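Local coordinates for protein type I modular polyketide synthase (Streptomyces albus subsp. albus, PDB 6IYT) that probably selects ethylmalonyl-coenzyme A and transfers its acyl extender unit in one module of the salinomycin polyketide synthase, at residues A[388-401]-A[413-425]. Numbering follows the deposited sequence.
Sequences FDVFVESSAHPVLT and VEVLAQGTLRRQE
F391 and V415 meet at an angle on the side of the sheet covered by helix 401-411: ring atom CE1 of F391 comes 4.1 Å from CB of V415. Farther along that side, the methyl of A417 meets CB of T401, and I404 of the same helix touches both F391 and A417. On the reverse side V390 and L416 lie next to each other, pointing the same way, with V390 CG1 4.2 Å from L416 CD2. Between these two layers run parallel strands, their axes 7° apart, joined by backbone bonds such as F391 N to L416 O at 2.8 Å.

Past strand 416-418, side chains join the backbone bonds. T420 OG1 donates to E393 O (2.8 Å) and accepts from W199 NE1 of helix 181-200, so the hydroxyl both donates and accepts. The extended side chain of E393 runs away from 413-425 and ties down its own loop: OE2 receives V399 N at 2.8 Å through its syn lone pair and S395 OG on the anti side, while OE1 receives L400 N. A water bridges S395 OG, T420 N and L421 O, beside the direct bond from L421 N to S395 O (3.1 Å).

The H397 ring stands with CG anti to the backbone N (chi1 180°), which carries the ring toward 422-423, and its turn brings ND1 to R423 N. There ND1 accepts R423 N at 3.0 Å, the donor lying 21° out of the ring plane, and R422 CG packs 3.5 Å from the same ND1. P398 CD lies over one face of the ring, toward its rim. Beyond, R422 grips E425 in a side-on salt bridge through NE and NH2.

Strand 388-393, helix 401-411 and strand 416-418 form a beta-alpha-beta crossover that adds 416-418 as an outermost strand of the parallel sheet in the acyltransferase domain's alpha/beta hydrolase-like core.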
ATOM      1  N   PHE A 388      13.042  -4.955  11.055  1.00  9.33           N
ATOM      2  CA  PHE A 388      11.656  -4.865  10.499  1.00  8.36           C
ATOM      3  C   PHE A 388      11.257  -6.189   9.867  1.00  8.86           C
ATOM      4  O   PHE A 388      11.978  -6.732   9.039  1.00 10.82           O
ATOM      5  CB  PHE A 388      11.549  -3.722   9.464  1.00  8.24           C
ATOM      6  CG  PHE A 388      11.653  -2.351  10.055  1.00  7.25           C
ATOM      7  CD1 PHE A 388      12.873  -1.819  10.413  1.00  6.86           C
ATOM      8  CD2 PHE A 388      10.495  -1.614  10.330  1.00  6.90           C
ATOM      9  CE1 PHE A 388      12.961  -0.549  10.964  1.00  7.22           C
ATOM     10  CE2 PHE A 388      10.572  -0.365  10.872  1.00  7.05           C
ATOM     11  CZ  PHE A 388      11.810   0.157  11.240  1.00  7.86           C
ATOM     12  N   ASP A 389      10.127  -6.751  10.293  1.00  8.54           N
ATOM     13  CA  ASP A 389       9.573  -7.896   9.567  1.00 10.57           C
ATOM     14  C   ASP A 389       8.090  -7.786   9.246  1.00  8.38           C
ATOM     15  O   ASP A 389       7.495  -8.745   8.800  1.00  9.28           O
ATOM     16  CB  ASP A 389       9.876  -9.236  10.302  1.00 10.79           C
ATOM     17  CG  ASP A 389       9.166  -9.353  11.648  1.00 12.60           C
ATOM     18  OD1 ASP A 389       8.479  -8.377  12.063  1.00 13.21           O
ATOM     19  OD2 ASP A 389       9.375 -10.384  12.352  1.00 16.17           O
ATOM     20  N   VAL A 390       7.522  -6.590   9.355  1.00  6.46           N
ATOM     21  CA  VAL A 390       6.157  -6.379   8.941  1.00  6.14           C
ATOM     22  C   VAL A 390       6.183  -5.184   8.010  1.00  6.58           C
ATOM     23  O   VAL A 390       6.494  -4.073   8.438  1.00  6.61           O
ATOM     24  CB  VAL A 390       5.191  -6.069  10.142  1.00  6.38           C
ATOM     25  CG1 VAL A 390       3.780  -5.759   9.644  1.00  5.76           C
ATOM     26  CG2 VAL A 390       5.145  -7.252  11.130  1.00  6.15           C
ATOM     27  N   PHE A 391       5.789  -5.421   6.766  1.00  5.89           N
ATOM     28  CA  PHE A 391       5.803  -4.398   5.738  1.00  6.08           C
ATOM     29  C   PHE A 391       4.392  -4.251   5.273  1.00  5.52           C
ATOM     30  O   PHE A 391       3.833  -5.206   4.719  1.00  7.31           O
ATOM     31  CB  PHE A 391       6.660  -4.834   4.541  1.00  5.93           C
ATOM     32  CG  PHE A 391       8.155  -4.875   4.829  1.00  6.42           C
ATOM     33  CD1 PHE A 391       8.693  -5.863   5.628  1.00  7.32           C
ATOM     34  CD2 PHE A 391       9.017  -3.997   4.211  1.00  5.72           C
ATOM     35  CE1 PHE A 391      10.068  -5.953   5.816  1.00  7.11           C
ATOM     36  CE2 PHE A 391      10.370  -3.995   4.526  1.00  6.91           C
ATOM     37  CZ  PHE A 391      10.894  -4.982   5.332  1.00  6.79           C
ATOM     38  N   VAL A 392       3.798  -3.092   5.490  1.00  5.71           N
ATOM     39  CA  VAL A 392       2.402  -2.893   5.112  1.00  5.17           C
ATOM     40  C   VAL A 392       2.357  -1.927   3.948  1.00  5.06           C
ATOM     41  O   VAL A 392       2.800  -0.790   4.070  1.00  5.44           O
ATOM     42  CB  VAL A 392       1.587  -2.320   6.289  1.00  5.13           C
ATOM     43  CG1 VAL A 392       0.173  -1.919   5.845  1.00  6.07           C
ATOM     44  CG2 VAL A 392       1.568  -3.286   7.444  1.00  5.22           C
ATOM     45  N   GLU A 393       1.925  -2.397   2.782  1.00  5.09           N
ATOM     46  CA  GLU A 393       1.836  -1.531   1.626  1.00  5.29           C
ATOM     47  C   GLU A 393       0.485  -0.834   1.619  1.00  4.96           C
ATOM     48  O   GLU A 393      -0.551  -1.458   1.462  1.00  4.91           O
ATOM     49  CB  GLU A 393       2.123  -2.291   0.318  1.00  6.26           C
ATOM     50  CG  GLU A 393       2.182  -1.368  -0.904  1.00  7.65           C
ATOM     51  CD  GLU A 393       2.273  -2.114  -2.203  1.00 10.37           C
ATOM     52  OE1 GLU A 393       3.167  -2.981  -2.325  1.00 12.16           O
ATOM     53  OE2 GLU A 393       1.501  -1.773  -3.152  1.00 12.61           O
ATOM     54  N   SER A 394       0.526   0.469   1.860  1.00  4.49           N
ATOM     55  CA  SER A 394      -0.654   1.297   2.044  1.00  4.66           C
ATOM     56  C   SER A 394      -1.199   1.783   0.687  1.00  5.01           C
ATOM     57  O   SER A 394      -1.149   2.982   0.381  1.00  5.28           O
ATOM     58  CB  SER A 394      -0.292   2.491   2.930  1.00  5.03           C
ATOM     59  OG  SER A 394      -1.446   3.217   3.342  1.00  5.08           O
ATOM     60  N   SER A 395      -1.675   0.836  -0.128  1.00  4.83           N
ATOM     61  CA  SER A 395      -1.978   1.105  -1.537  1.00  5.20           C
ATOM     62  C   SER A 395      -3.270   0.410  -2.005  1.00  5.51           C
ATOM     63  O   SER A 395      -3.777  -0.462  -1.348  1.00  4.66           O
ATOM     64  CB  SER A 395      -0.828   0.618  -2.402  1.00  5.16           C
ATOM     65  OG  SER A 395      -0.781  -0.775  -2.409  1.00  6.15           O
ATOM     66  N   ALA A 396      -3.781   0.857  -3.152  1.00  5.32           N
ATOM     67  CA  ALA A 396      -4.991   0.325  -3.751  1.00  6.77           C
ATOM     68  C   ALA A 396      -4.765  -1.057  -4.405  1.00  6.38           C
ATOM     69  O   ALA A 396      -5.701  -1.762  -4.652  1.00  4.95           O
ATOM     70  CB  ALA A 396      -5.515   1.314  -4.788  1.00  7.59           C
ATOM     71  N   HIS A 397      -3.502  -1.427  -4.638  1.00  6.61           N
ATOM     72  CA  HIS A 397      -3.175  -2.700  -5.326  1.00  8.02           C
ATOM     73  C   HIS A 397      -1.716  -2.991  -5.114  1.00  8.01           C
ATOM     74  O   HIS A 397      -0.917  -2.072  -5.179  1.00  8.08           O
ATOM     75  CB  HIS A 397      -3.464  -2.596  -6.837  1.00  8.64           C
ATOM     76  CG  HIS A 397      -3.145  -3.847  -7.598  1.00  8.55           C
ATOM     77  ND1 HIS A 397      -3.935  -4.964  -7.539  1.00  9.36           N
ATOM     78  CD2 HIS A 397      -2.106  -4.169  -8.409  1.00 12.08           C
ATOM     79  CE1 HIS A 397      -3.376  -5.946  -8.230  1.00 12.35           C
ATOM     80  NE2 HIS A 397      -2.254  -5.496  -8.752  1.00 12.64           N
ATOM     81  N   PRO A 398      -1.372  -4.232  -4.694  1.00  8.27           N
ATOM     82  CA  PRO A 398       0.001  -4.435  -4.150  1.00 10.20           C
ATOM     83  C   PRO A 398       1.021  -4.515  -5.253  1.00 12.89           C
ATOM     84  O   PRO A 398       0.842  -5.288  -6.222  1.00 17.12           O
ATOM     85  CB  PRO A 398      -0.067  -5.770  -3.420  1.00 11.08           C
ATOM     86  CG  PRO A 398      -1.434  -6.264  -3.543  1.00 10.67           C
ATOM     87  CD  PRO A 398      -2.251  -5.369  -4.431  1.00  9.25           C
ATOM     88  N   VAL A 399       1.954  -3.585  -5.259  1.00  9.32           N
ATOM     89  CA  VAL A 399       2.907  -3.559  -6.320  1.00 10.43           C
ATOM     90  C   VAL A 399       4.322  -3.786  -5.896  1.00  8.96           C
ATOM     91  O   VAL A 399       5.136  -4.124  -6.726  1.00  7.63           O
ATOM     92  CB  VAL A 399       2.795  -2.301  -7.177  1.00 14.27           C
ATOM     93  CG1 VAL A 399       1.447  -2.279  -7.907  1.00 14.06           C
ATOM     94  CG2 VAL A 399       2.978  -1.063  -6.358  1.00 13.99           C
ATOM     95  N   LEU A 400       4.617  -3.631  -4.617  1.00  8.10           N
ATOM     96  CA  LEU A 400       5.974  -3.858  -4.120  1.00  7.87           C
ATOM     97  C   LEU A 400       6.093  -5.049  -3.161  1.00  8.08           C
ATOM     98  O   LEU A 400       7.187  -5.437  -2.789  1.00  8.01           O
ATOM     99  CB  LEU A 400       6.508  -2.582  -3.457  1.00  7.90           C
ATOM    100  CG  LEU A 400       6.655  -1.396  -4.397  1.00  7.73           C
ATOM    101  CD1 LEU A 400       7.017  -0.111  -3.629  1.00  7.92           C
ATOM    102  CD2 LEU A 400       7.669  -1.692  -5.472  1.00  8.21           C
ATOM    103  N   THR A 401       4.974  -5.661  -2.812  1.00  8.63           N
ATOM    104  CA  THR A 401       4.998  -6.791  -1.875  1.00  9.52           C
ATOM    105  C   THR A 401       5.761  -7.976  -2.468  1.00  9.59           C
ATOM    106  O   THR A 401       6.544  -8.629  -1.765  1.00 10.34           O
ATOM    107  CB  THR A 401       3.579  -7.274  -1.510  1.00 11.33           C
ATOM    108  OG1 THR A 401       2.842  -7.447  -2.693  1.00  9.67           O
ATOM    109  CG2 THR A 401       2.843  -6.260  -0.565  1.00 12.61           C
ATOM    110  N   VAL A 413      15.555 -14.253   5.485  1.00 18.44           N
ATOM    111  CA  VAL A 413      14.766 -13.858   6.669  1.00 18.07           C
ATOM    112  C   VAL A 413      13.295 -13.797   6.262  1.00 17.96           C
ATOM    113  O   VAL A 413      12.967 -13.257   5.225  1.00 17.96           O
ATOM    114  CB  VAL A 413      15.190 -12.455   7.200  1.00 19.92           C
ATOM    115  CG1 VAL A 413      14.297 -12.013   8.346  1.00 18.92           C
ATOM    116  CG2 VAL A 413      16.644 -12.454   7.636  1.00 23.32           C
ATOM    117  N   GLU A 414      12.444 -14.454   7.018  1.00 15.49           N
ATOM    118  CA  GLU A 414      10.996 -14.421   6.765  1.00 18.46           C
ATOM    119  C   GLU A 414      10.429 -13.092   7.196  1.00 14.48           C
ATOM    120  O   GLU A 414      10.652 -12.667   8.328  1.00 13.09           O
ATOM    121  CB  GLU A 414      10.300 -15.509   7.559  1.00 25.00           C
ATOM    122  CG  GLU A 414       9.968 -16.751   6.751  1.00 37.25           C
ATOM    123  CD  GLU A 414       8.631 -17.349   7.144  1.00 43.99           C
ATOM    124  OE1 GLU A 414       8.059 -16.914   8.176  1.00 54.38           O
ATOM    125  OE2 GLU A 414       8.136 -18.227   6.406  1.00 47.38           O
ATOM    126  N   VAL A 415       9.652 -12.454   6.319  1.00 11.72           N
ATOM    127  CA  VAL A 415       8.910 -11.237   6.696  1.00 10.79           C
ATOM    128  C   VAL A 415       7.458 -11.328   6.211  1.00 11.88           C
ATOM    129  O   VAL A 415       7.128 -12.203   5.414  1.00 11.05           O
ATOM    130  CB  VAL A 415       9.546  -9.967   6.078  1.00 11.71           C
ATOM    131  CG1 VAL A 415      11.022  -9.887   6.418  1.00 13.06           C
ATOM    132  CG2 VAL A 415       9.355  -9.944   4.562  1.00 12.92           C
ATOM    133  N   LEU A 416       6.580 -10.471   6.763  1.00  9.03           N
ATOM    134  CA  LEU A 416       5.220 -10.326   6.230  1.00  8.39           C
ATOM    135  C   LEU A 416       5.172  -9.127   5.296  1.00  7.41           C
ATOM    136  O   LEU A 416       5.620  -8.037   5.661  1.00  8.60           O
ATOM    137  CB  LEU A 416       4.225 -10.133   7.358  1.00  8.26           C
ATOM    138  CG  LEU A 416       2.810  -9.735   6.942  1.00 10.53           C
ATOM    139  CD1 LEU A 416       2.091 -10.860   6.242  1.00 10.50           C
ATOM    140  CD2 LEU A 416       2.035  -9.273   8.163  1.00 11.52           C
ATOM    141  N   ALA A 417       4.745  -9.370   4.072  1.00  7.13           N
ATOM    142  CA  ALA A 417       4.545  -8.314   3.091  1.00  7.83           C
ATOM    143  C   ALA A 417       3.083  -8.265   2.706  1.00  8.25           C
ATOM    144  O   ALA A 417       2.557  -9.194   2.087  1.00  9.63           O
ATOM    145  CB  ALA A 417       5.418  -8.568   1.872  1.00  8.45           C
ATOM    146  N   GLN A 418       2.393  -7.270   3.224  1.00  7.00           N
ATOM    147  CA  GLN A 418       0.956  -7.271   3.259  1.00  6.76           C
ATOM    148  C   GLN A 418       0.461  -6.049   2.510  1.00  6.67           C
ATOM    149  O   GLN A 418       0.860  -4.958   2.818  1.00  7.14           O
ATOM    150  CB  GLN A 418       0.497  -7.203   4.701  1.00  7.24           C
ATOM    151  CG  GLN A 418      -0.980  -7.132   4.839  1.00  8.61           C
ATOM    152  CD  GLN A 418      -1.624  -8.356   4.351  1.00 10.40           C
ATOM    153  OE1 GLN A 418      -1.256  -9.450   4.766  1.00 14.45           O
ATOM    154  NE2 GLN A 418      -2.528  -8.218   3.383  1.00  9.41           N
ATOM    155  N   GLY A 419      -0.420  -6.255   1.538  1.00  6.20           N
ATOM    156  CA  GLY A 419      -1.126  -5.145   0.879  1.00  5.55           C
ATOM    157  C   GLY A 419      -2.386  -4.715   1.631  1.00  5.29           C
ATOM    158  O   GLY A 419      -2.738  -5.300   2.656  1.00  5.47           O
ATOM    159  N   THR A 420      -3.051  -3.686   1.107  1.00  4.77           N
ATOM    160  CA  THR A 420      -4.258  -3.186   1.685  1.00  4.87           C
ATOM    161  C   THR A 420      -5.413  -3.536   0.773  1.00  4.94           C
ATOM    162  O   THR A 420      -6.076  -4.529   1.011  1.00  5.74           O
ATOM    163  CB  THR A 420      -4.193  -1.687   1.959  1.00  5.13           C
ATOM    164  OG1 THR A 420      -3.002  -1.402   2.718  1.00  5.07           O
ATOM    165  CG2 THR A 420      -5.393  -1.244   2.748  1.00  5.20           C
ATOM    166  N   LEU A 421      -5.611  -2.784  -0.308  1.00  4.59           N
ATOM    167  CA  LEU A 421      -6.588  -3.185  -1.294  1.00  5.07           C
ATOM    168  C   LEU A 421      -5.965  -3.908  -2.472  1.00  5.86           C
ATOM    169  O   LEU A 421      -4.777  -4.129  -2.505  1.00  6.50           O
ATOM    170  CB  LEU A 421      -7.406  -1.975  -1.774  1.00  4.81           C
ATOM    171  CG  LEU A 421      -8.011  -1.066  -0.707  1.00  5.15           C
ATOM    172  CD1 LEU A 421      -8.818   0.072  -1.356  1.00  5.52           C
ATOM    173  CD2 LEU A 421      -8.897  -1.867   0.226  1.00  5.64           C
ATOM    174  N   ARG A 422      -6.823  -4.381  -3.379  1.00  5.71           N
ATOM    175  CA  ARG A 422      -6.379  -5.027  -4.579  1.00  6.28           C
ATOM    176  C   ARG A 422      -7.324  -4.665  -5.691  1.00  5.74           C
ATOM    177  O   ARG A 422      -8.446  -4.234  -5.434  1.00  5.46           O
ATOM    178  CB  ARG A 422      -6.321  -6.557  -4.367  1.00  6.64           C
ATOM    179  CG  ARG A 422      -5.532  -7.299  -5.412  1.00  9.91           C
ATOM    180  CD  ARG A 422      -5.078  -8.676  -4.896  1.00  9.01           C
ATOM    181  NE  ARG A 422      -6.226  -9.490  -4.492  1.00  8.81           N
ATOM    182  CZ  ARG A 422      -6.149 -10.718  -3.998  1.00 10.31           C
ATOM    183  NH1 ARG A 422      -4.968 -11.245  -3.702  1.00 11.15           N
ATOM    184  NH2 ARG A 422      -7.262 -11.335  -3.598  1.00 10.92           N
ATOM    185  N   ARG A 423      -6.856  -4.783  -6.945  1.00  6.65           N
ATOM    186  CA  ARG A 423      -7.687  -4.419  -8.087  1.00  7.76           C
ATOM    187  C   ARG A 423      -9.083  -5.109  -8.009  1.00  7.65           C
ATOM    188  O   ARG A 423      -9.159  -6.308  -7.857  1.00  7.68           O
ATOM    189  CB  ARG A 423      -6.977  -4.823  -9.410  1.00  9.67           C
ATOM    190  CG  ARG A 423      -7.853  -4.603 -10.618  1.00 13.19           C
ATOM    191  CD  ARG A 423      -7.078  -4.805 -11.911  1.00 14.23           C
ATOM    192  NE  ARG A 423      -7.958  -4.626 -13.074  1.00 17.70           N
ATOM    193  CZ  ARG A 423      -7.529  -4.511 -14.321  1.00 16.86           C
ATOM    194  NH1 ARG A 423      -6.229  -4.506 -14.574  1.00 18.47           N
ATOM    195  NH2 ARG A 423      -8.414  -4.419 -15.322  1.00 17.97           N
ATOM    196  N   GLN A 424     -10.151  -4.298  -8.092  1.00  7.96           N
ATOM    197  CA  GLN A 424     -11.555  -4.729  -8.009  1.00  9.03           C
ATOM    198  C   GLN A 424     -11.948  -5.337  -6.662  1.00  8.87           C
ATOM    199  O   GLN A 424     -12.988  -5.982  -6.545  1.00  8.70           O
ATOM    200  CB  GLN A 424     -11.891  -5.677  -9.146  1.00 10.24           C
ATOM    201  CG  GLN A 424     -12.033  -4.975 -10.489  1.00 15.06           C
ATOM    202  CD  GLN A 424     -12.976  -3.771 -10.426  1.00 19.02           C
ATOM    203  OE1 GLN A 424     -14.077  -3.864  -9.912  1.00 28.77           O
ATOM    204  NE2 GLN A 424     -12.510  -2.626 -10.910  1.00 27.08           N
ATOM    205  N   GLU A 425     -11.124  -5.116  -5.652  1.00  6.09           N
ATOM    206  CA  GLU A 425     -11.465  -5.480  -4.302  1.00  6.56           C
ATOM    207  C   GLU A 425     -11.278  -4.284  -3.397  1.00  6.10           C
ATOM    208  O   GLU A 425     -10.161  -4.014  -2.926  1.00  5.43           O
ATOM    209  CB  GLU A 425     -10.559  -6.629  -3.825  1.00  8.12           C
ATOM    210  CG  GLU A 425     -10.612  -7.849  -4.731  1.00 10.65           C
ATOM    211  CD  GLU A 425      -9.469  -8.815  -4.490  1.00 12.46           C
ATOM    212  OE1 GLU A 425      -9.260  -9.205  -3.329  1.00 14.15           O
ATOM    213  OE2 GLU A 425      -8.856  -9.261  -5.480  1.00 15.82           O
TER
HETATM  214  O   HOH W   1      -2.225  -3.065  -1.619  1.00  3.23           O